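Local coordinates for 70 kDa protein (Xanthomonas sp., PDB 4B2N) that cleaves rubber (polyisoprene) oxidatively as a diheme c-type oxygenase, probably related to bacterial cytochrome c peroxidases, at residues Val521-Gly526 against Trp562-Trp567; Trp525-Pro530 against Gly639-Thr644. All coordinates share one frame; numbering follows the deposited sequence.

Interaction 1: Val521-Gly526 against Trp562-Trp567. With HEC (heme c), chain D.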
loop_
_atom_site.group_PDB
_atom_site.type_symbol
_atom_site.label_atom_id
_atom_site.label_comp_id
_atom_site.label_asym_id
_atom_site.label_seq_id
_atom_site.Cartn_x
_atom_site.Cartn_y
_atom_site.Cartn_z
ATOM N N VAL A 521 -6.728 -3.906 13.569
ATOM C CA VAL A 521 -8.071 -4.112 14.083
ATOM C C VAL A 521 -8.922 -5.035 13.163
ATOM O O VAL A 521 -9.157 -4.722 12.011
ATOM C CB VAL A 521 -8.770 -2.788 14.259
ATOM C CG1 VAL A 521 -10.210 -3.043 14.769
ATOM C CG2 VAL A 521 -7.902 -1.961 15.183
ATOM N N PRO A 522 -9.398 -6.184 13.694
ATOM C CA PRO A 522 -9.865 -7.189 12.729
ATOM C C PRO A 522 -11.233 -6.920 12.167
ATOM O O PRO A 522 -11.577 -7.516 11.165
ATOM C CB PRO A 522 -9.927 -8.468 13.563
ATOM C CG PRO A 522 -10.209 -7.962 14.966
ATOM C CD PRO A 522 -9.357 -6.711 15.072
ATOM N N ASN A 523 -12.033 -6.048 12.796
ATOM C CA ASN A 523 -13.350 -5.780 12.210
ATOM C C ASN A 523 -13.809 -4.353 12.382
ATOM O O ASN A 523 -13.218 -3.565 13.125
ATOM C CB ASN A 523 -14.440 -6.809 12.648
ATOM C CG ASN A 523 -14.663 -6.848 14.160
ATOM O OD1 ASN A 523 -15.047 -7.927 14.770
ATOM N ND2 ASN A 523 -14.454 -5.727 14.787
ATOM N N LEU A 524 -14.848 -3.995 11.655
ATOM C CA LEU A 524 -15.290 -2.621 11.655
ATOM C C LEU A 524 -15.918 -2.226 12.971
ATOM O O LEU A 524 -15.721 -1.063 13.485
ATOM C CB LEU A 524 -16.274 -2.402 10.502
ATOM C CG LEU A 524 -15.861 -1.126 9.792
ATOM C CD1 LEU A 524 -15.926 -1.323 8.301
ATOM C CD2 LEU A 524 -16.732 0.037 10.293
ATOM N N TRP A 525 -16.685 -3.163 13.537
ATOM C CA TRP A 525 -17.147 -3.018 14.935
ATOM C C TRP A 525 -16.038 -2.473 15.851
ATOM O O TRP A 525 -16.244 -1.541 16.615
ATOM C CB TRP A 525 -17.670 -4.366 15.419
ATOM C CG TRP A 525 -18.228 -4.276 16.802
ATOM C CD1 TRP A 525 -17.618 -4.672 17.988
ATOM C CD2 TRP A 525 -19.525 -3.726 17.186
ATOM N NE1 TRP A 525 -18.454 -4.399 19.062
ATOM C CE2 TRP A 525 -19.609 -3.831 18.635
ATOM C CE3 TRP A 525 -20.582 -3.159 16.494
ATOM C CZ2 TRP A 525 -20.727 -3.397 19.348
ATOM C CZ3 TRP A 525 -21.716 -2.730 17.220
ATOM C CH2 TRP A 525 -21.781 -2.838 18.613
ATOM N N GLY A 526 -14.832 -3.031 15.748
ATOM C CA GLY A 526 -13.708 -2.656 16.589
ATOM C C GLY A 526 -13.221 -1.235 16.363
ATOM O O GLY A 526 -12.872 -0.525 17.299
ATOM N N TRP A 562 -19.813 -11.351 8.676
ATOM C CA TRP A 562 -20.719 -10.522 7.929
ATOM C C TRP A 562 -21.536 -9.640 8.853
ATOM O O TRP A 562 -22.334 -8.848 8.377
ATOM C CB TRP A 562 -21.585 -11.343 6.950
ATOM C CG TRP A 562 -20.664 -12.074 6.062
ATOM C CD1 TRP A 562 -20.168 -13.365 6.228
ATOM C CD2 TRP A 562 -19.948 -11.510 4.922
ATOM N NE1 TRP A 562 -19.275 -13.656 5.223
ATOM C CE2 TRP A 562 -19.096 -12.572 4.406
ATOM C CE3 TRP A 562 -19.981 -10.277 4.269
ATOM C CZ2 TRP A 562 -18.253 -12.367 3.297
ATOM C CZ3 TRP A 562 -19.186 -10.095 3.134
ATOM C CH2 TRP A 562 -18.341 -11.123 2.658
ATOM N N GLN A 563 -21.354 -9.739 10.163
ATOM C CA GLN A 563 -22.109 -8.835 11.032
ATOM C C GLN A 563 -21.295 -7.663 11.508
ATOM O O GLN A 563 -21.702 -6.514 11.387
ATOM C CB GLN A 563 -22.663 -9.521 12.257
ATOM C CG GLN A 563 -23.651 -10.633 11.928
ATOM C CD GLN A 563 -23.734 -11.631 13.080
ATOM O OE1 GLN A 563 -23.438 -11.287 14.242
ATOM N NE2 GLN A 563 -24.098 -12.873 12.770
ATOM N N LYS A 564 -20.141 -7.969 12.060
ATOM C CA LYS A 564 -19.223 -6.945 12.541
ATOM C C LYS A 564 -18.266 -6.425 11.463
ATOM O O LYS A 564 -17.491 -5.474 11.726
ATOM C CB LYS A 564 -18.449 -7.538 13.725
ATOM C CG LYS A 564 -19.330 -7.539 14.960
ATOM C CD LYS A 564 -18.561 -7.942 16.191
ATOM C CE LYS A 564 -19.530 -8.279 17.314
ATOM N NZ LYS A 564 -18.775 -8.304 18.597
ATOM N N LEU A 565 -18.242 -7.127 10.300
ATOM C CA LEU A 565 -17.591 -6.674 9.065
ATOM C C LEU A 565 -16.095 -6.721 9.275
ATOM O O LEU A 565 -15.465 -5.708 9.597
ATOM C CB LEU A 565 -18.049 -5.257 8.672
ATOM C CG LEU A 565 -18.660 -5.016 7.313
ATOM C CD1 LEU A 565 -19.693 -6.072 6.939
ATOM C CD2 LEU A 565 -19.297 -3.630 7.302
ATOM N N GLY A 566 -15.549 -7.920 9.030
ATOM C CA GLY A 566 -14.127 -8.189 9.218
ATOM C C GLY A 566 -13.835 -9.677 9.349
ATOM O O GLY A 566 -14.730 -10.488 9.104
ATOM N N TRP A 567 -12.597 -10.035 9.745
ATOM C CA TRP A 567 -12.221 -11.456 9.969
ATOM C C TRP A 567 -12.878 -11.957 11.223
ATOM O O TRP A 567 -12.958 -11.254 12.209
ATOM C CB TRP A 567 -10.694 -11.640 10.009
ATOM C CG TRP A 567 -10.186 -11.276 8.646
ATOM C CD1 TRP A 567 -9.569 -10.077 8.229
ATOM C CD2 TRP A 567 -10.361 -12.083 7.449
ATOM N NE1 TRP A 567 -9.388 -10.099 6.856
ATOM C CE2 TRP A 567 -9.824 -11.305 6.340
ATOM C CE3 TRP A 567 -10.953 -13.334 7.190
ATOM C CZ2 TRP A 567 -9.827 -11.793 5.019
ATOM C CZ3 TRP A 567 -10.929 -13.822 5.892
ATOM C CH2 TRP A 567 -10.389 -13.051 4.806
HETATM FE FE HEC D . -12.233 6.981 10.663
HETATM C CHA HEC D . -9.601 4.913 9.802
HETATM C CHB HEC D . -14.604 4.483 9.739
HETATM C CHC HEC D . -14.819 8.790 11.972
HETATM C CHD HEC D . -10.173 9.700 10.525
HETATM N NA HEC D . -12.117 5.145 9.820
HETATM C C1A HEC D . -10.936 4.376 9.676
HETATM C C2A HEC D . -11.233 3.013 9.240
HETATM C C3A HEC D . -12.702 2.895 9.211
HETATM C C4A HEC D . -13.198 4.186 9.641
HETATM C CMA HEC D . -13.481 1.667 8.794
HETATM C CAA HEC D . -10.246 1.943 8.779
HETATM C CBA HEC D . -10.015 2.361 7.281
HETATM C CGA HEC D . -8.857 1.558 6.667
HETATM O O1A HEC D . -8.195 0.828 7.450
HETATM O O2A HEC D . -8.564 1.554 5.416
HETATM N NB HEC D . -14.360 6.642 10.822
HETATM C C1B HEC D . -15.151 5.648 10.420
HETATM C C2B HEC D . -16.580 5.797 10.710
HETATM C C3B HEC D . -16.627 7.096 11.407
HETATM C C4B HEC D . -15.234 7.511 11.412
HETATM C CMB HEC D . -17.684 4.829 10.351
HETATM C CAB HEC D . -17.818 7.805 12.015
HETATM C CBB HEC D . -18.367 7.146 13.118
HETATM N NC HEC D . -12.505 8.870 11.019
HETATM C C1C HEC D . -13.584 9.475 11.724
HETATM C C2C HEC D . -13.359 10.858 12.128
HETATM C C3C HEC D . -12.009 11.122 11.695
HETATM C C4C HEC D . -11.484 9.858 11.107
HETATM C CMC HEC D . -14.318 11.802 12.837
HETATM C CAC HEC D . -11.299 12.427 11.900
HETATM C CBC HEC D . -11.175 13.065 13.079
HETATM N ND HEC D . -10.332 7.263 10.176
HETATM C C1D HEC D . -9.606 8.374 10.232
HETATM C C2D HEC D . -8.185 8.283 9.924
HETATM C C3D HEC D . -7.999 6.865 9.723
HETATM C C4D HEC D . -9.346 6.341 9.924
HETATM C CMD HEC D . -7.156 9.384 9.864
HETATM C CAD HEC D . -6.713 6.154 9.369
HETATM C CBD HEC D . -6.167 5.641 10.711
HETATM C CGD HEC D . -4.888 4.854 10.554
HETATM O O1D HEC D . -3.865 5.138 11.190
HETATM O O2D HEC D . -4.935 3.960 9.735
#

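Interaction 2: Trp525-Pro530 against Gly639-Thr644. With HEC (heme c), chain D.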
loop_
_atom_site.group_PDB
_atom_site.type_symbol
_atom_site.label_atom_id
_atom_site.label_comp_id
_atom_site.label_asym_id
_atom_site.label_seq_id
_atom_site.Cartn_x
_atom_site.Cartn_y
_atom_site.Cartn_z
ATOM N N TRP A 525 -16.685 -3.163 13.537
ATOM C CA TRP A 525 -17.147 -3.018 14.935
ATOM C C TRP A 525 -16.038 -2.473 15.851
ATOM O O TRP A 525 -16.244 -1.541 16.615
ATOM C CB TRP A 525 -17.670 -4.366 15.419
ATOM C CG TRP A 525 -18.228 -4.276 16.802
ATOM C CD1 TRP A 525 -17.618 -4.672 17.988
ATOM C CD2 TRP A 525 -19.525 -3.726 17.186
ATOM N NE1 TRP A 525 -18.454 -4.399 19.062
ATOM C CE2 TRP A 525 -19.609 -3.831 18.635
ATOM C CE3 TRP A 525 -20.582 -3.159 16.494
ATOM C CZ2 TRP A 525 -20.727 -3.397 19.348
ATOM C CZ3 TRP A 525 -21.716 -2.730 17.220
ATOM C CH2 TRP A 525 -21.781 -2.838 18.613
ATOM N N GLY A 526 -14.832 -3.031 15.748
ATOM C CA GLY A 526 -13.708 -2.656 16.589
ATOM C C GLY A 526 -13.221 -1.235 16.363
ATOM O O GLY A 526 -12.872 -0.525 17.299
ATOM N N VAL A 527 -13.195 -0.806 15.119
ATOM C CA VAL A 527 -12.931 0.583 14.795
ATOM C C VAL A 527 -13.973 1.429 15.522
ATOM O O VAL A 527 -13.639 2.480 16.066
ATOM C CB VAL A 527 -13.009 0.775 13.276
ATOM C CG1 VAL A 527 -12.877 2.250 12.914
ATOM C CG2 VAL A 527 -11.919 -0.083 12.596
ATOM N N LEU A 528 -15.210 0.953 15.500
ATOM C CA LEU A 528 -16.345 1.721 16.037
ATOM C C LEU A 528 -16.467 1.630 17.545
ATOM O O LEU A 528 -17.139 2.449 18.186
ATOM C CB LEU A 528 -17.642 1.303 15.325
ATOM C CG LEU A 528 -17.679 1.800 13.860
ATOM C CD1 LEU A 528 -19.010 1.440 13.265
ATOM C CD2 LEU A 528 -17.453 3.291 13.690
ATOM N N LYS A 529 -15.828 0.620 18.127
ATOM C CA LYS A 529 -15.911 0.402 19.560
ATOM C C LYS A 529 -14.593 -0.004 20.132
ATOM O O LYS A 529 -14.284 -1.226 20.155
ATOM C CB LYS A 529 -16.955 -0.644 19.806
ATOM C CG LYS A 529 -17.316 -0.731 21.250
ATOM C CD LYS A 529 -18.798 -0.960 21.247
ATOM C CE LYS A 529 -19.134 -2.122 22.073
ATOM N NZ LYS A 529 -19.503 -1.606 23.424
ATOM N N PRO A 530 -13.751 0.998 20.500
ATOM C CA PRO A 530 -12.355 0.726 20.872
ATOM C C PRO A 530 -12.235 -0.366 21.897
ATOM O O PRO A 530 -11.327 -1.165 21.815
ATOM C CB PRO A 530 -11.879 2.053 21.417
ATOM C CG PRO A 530 -12.603 3.026 20.570
ATOM C CD PRO A 530 -13.991 2.450 20.438
ATOM N N GLY A 639 -4.484 0.993 19.084
ATOM C CA GLY A 639 -5.215 2.083 19.821
ATOM C C GLY A 639 -5.532 3.193 18.871
ATOM O O GLY A 639 -5.085 3.180 17.717
ATOM N N GLY A 640 -6.281 4.198 19.327
ATOM C CA GLY A 640 -6.554 5.328 18.433
ATOM C C GLY A 640 -7.914 5.313 17.747
ATOM O O GLY A 640 -8.728 4.390 17.925
ATOM N N HIS A 641 -8.203 6.375 16.990
ATOM C CA HIS A 641 -9.501 6.521 16.393
ATOM C C HIS A 641 -10.553 6.233 17.482
ATOM O O HIS A 641 -11.570 5.592 17.237
ATOM C CB HIS A 641 -9.596 5.520 15.227
ATOM C CG HIS A 641 -10.702 5.811 14.260
ATOM N ND1 HIS A 641 -11.990 5.495 14.501
ATOM C CD2 HIS A 641 -10.664 6.370 12.994
ATOM C CE1 HIS A 641 -12.722 5.818 13.413
ATOM N NE2 HIS A 641 -11.904 6.354 12.511
ATOM N N ASP A 642 -10.291 6.733 18.669
ATOM C CA ASP A 642 -11.074 6.432 19.869
ATOM C C ASP A 642 -12.287 7.283 20.049
ATOM O O ASP A 642 -13.121 6.973 20.937
ATOM C CB ASP A 642 -10.207 6.647 21.113
ATOM C CG ASP A 642 -9.127 5.660 21.215
ATOM O OD1 ASP A 642 -9.459 4.471 21.375
ATOM O OD2 ASP A 642 -7.934 6.045 21.156
ATOM N N PHE A 643 -12.398 8.348 19.256
ATOM C CA PHE A 643 -13.601 9.208 19.288
ATOM C C PHE A 643 -14.874 8.447 18.931
ATOM O O PHE A 643 -15.950 8.908 19.193
ATOM C CB PHE A 643 -13.450 10.389 18.363
ATOM C CG PHE A 643 -12.671 10.064 17.093
ATOM C CD1 PHE A 643 -13.273 9.344 16.045
ATOM C CD2 PHE A 643 -11.368 10.486 16.982
ATOM C CE1 PHE A 643 -12.525 9.019 14.879
ATOM C CE2 PHE A 643 -10.568 10.117 15.832
ATOM C CZ PHE A 643 -11.177 9.445 14.791
ATOM N N THR A 644 -14.761 7.277 18.318
ATOM C CA THR A 644 -15.941 6.435 18.127
ATOM C C THR A 644 -16.582 5.841 19.423
ATOM O O THR A 644 -17.698 5.316 19.402
ATOM C CB THR A 644 -15.619 5.330 17.165
ATOM O OG1 THR A 644 -14.516 4.576 17.679
ATOM C CG2 THR A 644 -15.190 5.923 15.841
HETATM FE FE HEC D . -12.233 6.981 10.663
HETATM C CHA HEC D . -9.601 4.913 9.802
HETATM C CHB HEC D . -14.604 4.483 9.739
HETATM C CHC HEC D . -14.819 8.790 11.972
HETATM C CHD HEC D . -10.173 9.700 10.525
HETATM N NA HEC D . -12.117 5.145 9.820
HETATM C C1A HEC D . -10.936 4.376 9.676
HETATM C C2A HEC D . -11.233 3.013 9.240
HETATM C C3A HEC D . -12.702 2.895 9.211
HETATM C C4A HEC D . -13.198 4.186 9.641
HETATM C CMA HEC D . -13.481 1.667 8.794
HETATM C CAA HEC D . -10.246 1.943 8.779
HETATM C CBA HEC D . -10.015 2.361 7.281
HETATM C CGA HEC D . -8.857 1.558 6.667
HETATM O O1A HEC D . -8.195 0.828 7.450
HETATM O O2A HEC D . -8.564 1.554 5.416
HETATM N NB HEC D . -14.360 6.642 10.822
HETATM C C1B HEC D . -15.151 5.648 10.420
HETATM C C2B HEC D . -16.580 5.797 10.710
HETATM C C3B HEC D . -16.627 7.096 11.407
HETATM C C4B HEC D . -15.234 7.511 11.412
HETATM C CMB HEC D . -17.684 4.829 10.351
HETATM C CAB HEC D . -17.818 7.805 12.015
HETATM C CBB HEC D . -18.367 7.146 13.118
HETATM N NC HEC D . -12.505 8.870 11.019
HETATM C C1C HEC D . -13.584 9.475 11.724
HETATM C C2C HEC D . -13.359 10.858 12.128
HETATM C C3C HEC D . -12.009 11.122 11.695
HETATM C C4C HEC D . -11.484 9.858 11.107
HETATM C CMC HEC D . -14.318 11.802 12.837
HETATM C CAC HEC D . -11.299 12.427 11.900
HETATM C CBC HEC D . -11.175 13.065 13.079
HETATM N ND HEC D . -10.332 7.263 10.176
HETATM C C1D HEC D . -9.606 8.374 10.232
HETATM C C2D HEC D . -8.185 8.283 9.924
HETATM C C3D HEC D . -7.999 6.865 9.723
HETATM C C4D HEC D . -9.346 6.341 9.924
HETATM C CMD HEC D . -7.156 9.384 9.864
HETATM C CAD HEC D . -6.713 6.154 9.369
HETATM C CBD HEC D . -6.167 5.641 10.711
HETATM C CGD HEC D . -4.888 4.854 10.554
HETATM O O1D HEC D . -3.865 5.138 11.190
HETATM O O2D HEC D . -4.935 3.960 9.735
#

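Interaction 1: Val521-Gly526 against Trp562-Trp567
Backbone hydrogen bonds join Pro522-Trp525 to Lys564-Trp567, which run in opposite directions. Trp525 N donates to Lys564 O at 3.0 Å in a nearly straight bond; Leu524 N adds a weak bond to the same oxygen. The main bond of Leu524 N goes to Leu565 O at 2.7 Å, so the first two amides of helix 524-528 are both met by carbonyls from the other segment. Farther along, Trp567 N donates to Pro522 O at 3.1 Å, and between these bonds Asn523 and Gly566 form a single beta bridge. Their CA atoms lie only 3.9 Å apart, an approach that glycine allows, since a CB on Gly566 would collide with Pro522 O and Asn523 CB.

The cation-pi interaction belongs to Lys564 and Trp525. Beyond CG the lysine chain is extended, its CG and CD pack against CB and CG of the tryptophan, and NZ ends over a face of the five-membered ring, 4.2 Å from its centroid. Lys564 CE lies over the same face in a CH-pi contact, closer to the ring normal than NZ. Trp525 NE1 bonds to Asp532, and Trp653 of helix 649-660 stacks on the indole.

Apolar packing is slighter. Leu524 CB meets Leu565 CB at 3.8 Å, while Leu524 CG reaches the heme methyl CMA, also at 3.8 Å. Leu565 and Gly566 form a G1 beta bulge opposite Asp561; the whole is a beta hairpin with a G1 bulge docked on the N-terminus of a short helix, with Asn523 at its N-cap, beside a heme c pocket.

Interaction 2: Trp525-Pro530 against Gly639-Thr644
His641 meets Val527 beside the heme: Val527 CG1 lies obliquely against the imidazole, 3.6 Å from His641 CE1. With CG anti to the backbone N (chi1 -163°), the ring extends from the loop to the heme, where His641 NE2 binds the iron at 2.0 Å. His394 supplies the other protein ligand of this iron.

Asp642 follows with its OD1 against the ring of Pro530, 3.4 Å from Pro530 CB, while OD2 forms a salt bridge with Arg427 and receives a weak bond from Gly640 N. Phe643 places its CE1 over the centre of one imidazole face; the same atom also touches the porphyrin, 3.4 Å from heme C1C, which should limit rotation of the axial ligand.

Thr644 closes the contact. Its OG1 lies 2.8 Å from Val527 O and 3.1 Å from His641 O, and its single proton may serve either acceptor. Thr644 CG2 touches Leu528 CD2, which itself rests on heme CMB. Leu528 O and Thr644 O, both acceptors, converge on Arg652 of helix 649-660. The arrangement is that of an axial histidine loop in a bis-histidine c-type heme site.

Interactions 1 and 2 use successive parts of helix 524-528 and have centres 11 Å apart; they overlap in sequence at Trp525 and Gly526, although neither residue touches the loop of interaction 2. They illustrate how one short helix can join a hairpin remote in sequence to the loop carrying an axial ligand of the heme iron: its start receives the hairpin and its end the axial loop. Val521 CG1 packs on Val527 N at 3.7 Å, linking the two directly. Leu524, Val527 and Leu528 bring both contacts to the same heme c, and the side chain of Leu524 is about 8 Å from that of His641. Helix 649-660 borders both, touching Leu524, Trp525, Leu565 and Lys529.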